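PDB 5OKL: afamin from Homo sapiens, which carries hydrophobic molecules in body fluids, binds vitamin E, and keeps lipidated Wnt proteins soluble and active. Local coordinates for residues I22-I27 with L137-L142. Numbering follows the deposited sequence.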
loop_
_atom_site.group_PDB
_atom_site.type_symbol
_atom_site.label_atom_id
_atom_site.label_comp_id
_atom_site.label_asym_id
_atom_site.label_seq_id
_atom_site.Cartn_x
_atom_site.Cartn_y
_atom_site.Cartn_z
ATOM N N ILE A 22 -0.791 25.826 -7.778
ATOM C CA ILE A 22 -0.251 25.296 -9.035
ATOM C C ILE A 22 1.245 24.951 -8.938
ATOM O O ILE A 22 1.694 23.989 -9.570
ATOM C CB ILE A 22 -0.591 26.244 -10.219
ATOM C CG1 ILE A 22 -0.497 25.503 -11.558
ATOM C CG2 ILE A 22 0.199 27.550 -10.137
ATOM C CD1 ILE A 22 0.865 25.494 -12.188
ATOM N N GLU A 23 2.006 25.699 -8.132
ATOM C CA GLU A 23 3.426 25.402 -7.931
ATOM C C GLU A 23 3.607 24.026 -7.293
ATOM O O GLU A 23 4.294 23.161 -7.863
ATOM C CB GLU A 23 4.120 26.485 -7.096
ATOM C CG GLU A 23 5.610 26.217 -6.853
ATOM C CD GLU A 23 6.445 27.471 -6.609
ATOM O OE1 GLU A 23 5.980 28.369 -5.871
ATOM O OE2 GLU A 23 7.579 27.555 -7.150
ATOM N N TYR A 24 2.964 23.815 -6.141
ATOM C CA TYR A 24 3.051 22.530 -5.448
ATOM C C TYR A 24 2.611 21.344 -6.320
ATOM O O TYR A 24 3.264 20.299 -6.336
ATOM C CB TYR A 24 2.217 22.540 -4.175
ATOM C CG TYR A 24 2.601 23.555 -3.121
ATOM C CD1 TYR A 24 3.938 23.807 -2.794
ATOM C CD2 TYR A 24 1.616 24.246 -2.421
ATOM C CE1 TYR A 24 4.280 24.714 -1.795
ATOM C CE2 TYR A 24 1.944 25.160 -1.424
ATOM C CZ TYR A 24 3.276 25.387 -1.113
ATOM O OH TYR A 24 3.584 26.298 -0.135
ATOM N N ILE A 25 1.509 21.525 -7.038
ATOM C CA ILE A 25 0.931 20.485 -7.887
ATOM C C ILE A 25 1.850 20.092 -9.048
ATOM O O ILE A 25 1.993 18.905 -9.369
ATOM C CB ILE A 25 -0.451 20.947 -8.418
ATOM C CG1 ILE A 25 -1.483 20.855 -7.291
ATOM C CG2 ILE A 25 -0.903 20.144 -9.639
ATOM C CD1 ILE A 25 -2.716 21.687 -7.540
ATOM N N THR A 26 2.443 21.092 -9.686
ATOM C CA THR A 26 3.380 20.861 -10.773
ATOM C C THR A 26 4.599 20.076 -10.303
ATOM O O THR A 26 5.032 19.140 -10.974
ATOM C CB THR A 26 3.801 22.202 -11.389
ATOM O OG1 THR A 26 2.625 22.854 -11.874
ATOM C CG2 THR A 26 4.821 21.998 -12.549
ATOM N N ILE A 27 5.129 20.445 -9.139
ATOM C CA ILE A 27 6.274 19.736 -8.538
ATOM C C ILE A 27 5.941 18.265 -8.213
ATOM O O ILE A 27 6.766 17.368 -8.438
ATOM C CB ILE A 27 6.767 20.461 -7.261
ATOM C CG1 ILE A 27 7.334 21.850 -7.601
ATOM C CG2 ILE A 27 7.821 19.633 -6.521
ATOM C CD1 ILE A 27 7.437 22.776 -6.405
ATOM N N LEU A 137 11.016 25.902 1.429
ATOM C CA LEU A 137 11.031 24.720 2.303
ATOM C C LEU A 137 9.963 23.699 1.873
ATOM O O LEU A 137 10.268 22.515 1.711
ATOM C CB LEU A 137 10.814 25.125 3.768
ATOM C CG LEU A 137 10.802 24.002 4.824
ATOM C CD1 LEU A 137 12.161 23.325 4.895
ATOM C CD2 LEU A 137 10.369 24.515 6.191
ATOM N N LEU A 138 8.726 24.167 1.682
ATOM C CA LEU A 138 7.645 23.292 1.205
ATOM C C LEU A 138 7.914 22.754 -0.204
ATOM O O LEU A 138 7.761 21.553 -0.439
ATOM C CB LEU A 138 6.273 23.993 1.291
ATOM C CG LEU A 138 5.466 23.571 2.545
ATOM C CD1 LEU A 138 6.190 23.772 3.879
ATOM C CD2 LEU A 138 4.109 24.264 2.565
ATOM N N ASN A 139 8.316 23.631 -1.119
ATOM C CA ASN A 139 8.764 23.208 -2.460
ATOM C C ASN A 139 9.762 22.049 -2.385
ATOM O O ASN A 139 9.591 21.044 -3.072
ATOM C CB ASN A 139 9.396 24.375 -3.237
ATOM C CG ASN A 139 8.371 25.220 -3.982
ATOM O OD1 ASN A 139 8.698 25.844 -4.996
ATOM N ND2 ASN A 139 7.130 25.235 -3.499
ATOM N N HIS A 140 10.776 22.187 -1.534
ATOM C CA HIS A 140 11.834 21.174 -1.417
ATOM C C HIS A 140 11.344 19.891 -0.761
ATOM O O HIS A 140 11.623 18.811 -1.242
ATOM C CB HIS A 140 13.068 21.730 -0.675
ATOM C CG HIS A 140 14.078 22.360 -1.586
ATOM N ND1 HIS A 140 14.107 23.714 -1.850
ATOM C CD2 HIS A 140 15.076 21.811 -2.323
ATOM C CE1 HIS A 140 15.090 23.974 -2.693
ATOM N NE2 HIS A 140 15.691 22.838 -2.997
ATOM N N PHE A 141 10.613 20.013 0.337
ATOM C CA PHE A 141 9.974 18.859 0.982
ATOM C C PHE A 141 9.106 18.057 -0.011
ATOM O O PHE A 141 9.267 16.835 -0.139
ATOM C CB PHE A 141 9.155 19.327 2.181
ATOM C CG PHE A 141 8.413 18.223 2.878
ATOM C CD1 PHE A 141 9.084 17.323 3.708
ATOM C CD2 PHE A 141 7.045 18.078 2.701
ATOM C CE1 PHE A 141 8.392 16.309 4.353
ATOM C CE2 PHE A 141 6.342 17.064 3.334
ATOM C CZ PHE A 141 7.011 16.179 4.174
ATOM N N LEU A 142 8.226 18.757 -0.730
ATOM C CA LEU A 142 7.308 18.112 -1.691
ATOM C C LEU A 142 8.030 17.402 -2.813
ATOM O O LEU A 142 7.660 16.297 -3.182
ATOM C CB LEU A 142 6.320 19.113 -2.300
ATOM C CG LEU A 142 5.066 19.410 -1.498
ATOM C CD1 LEU A 142 4.337 20.559 -2.161
ATOM C CD2 LEU A 142 4.177 18.196 -1.383
#
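Tyr24 lies across the side chains of Leu138 and Leu142, joining two helices of the first albumin domain, part of the all-helical fold of the serum albumin family. The short segments 22-27 and 137-142 run nearly parallel, their axes 9.8 Å apart at closest approach with a signed crossing angle of -22°, and they bury 330 Å² between them. Three residues of 137-142 share the tyrosine side chain. Leu142 CD1 meets its inner end, 3.3 Å from Tyr24 CD1, and also touches CB and CG; Leu138 CB takes the outer half, 3.7 Å from Tyr24 CE1; Leu138 CD2 lies 3.4 Å from the phenolic Tyr24 OH. Leu142 CD1 and Leu138 CB both come to the ring obliquely, as plain apolar contacts. The ring reaches this place because CG of Tyr24 stands anti to the carbonyl carbon (chi1 -61°), which carries its far end over to helix 136-148.

The third neighbour is the side-chain amide of Asn139, whose plane is turned 78° from the ring. It touches Tyr24, Glu23 and Ile27: Ile27 CD1 packs 3.6 Å from Asn139 CG, while Glu23, one turn before Ile27, extends its carboxylate beside the Asn139 amide, the two side chains crossing at about a right angle.

Further out, helix 154-169 backs the apolar half, with Leu158 against Tyr24 and Leu157 against Leu142, whereas Val46 of helix 39-57 packs on Glu23. Within helix 22-33, Ile22 O accepts from both Thr26 N and the Thr26 hydroxyl, which arrive from opposite faces of the carbonyl plane, OG1 of Thr26 at 2.7 Å from Ile22 O.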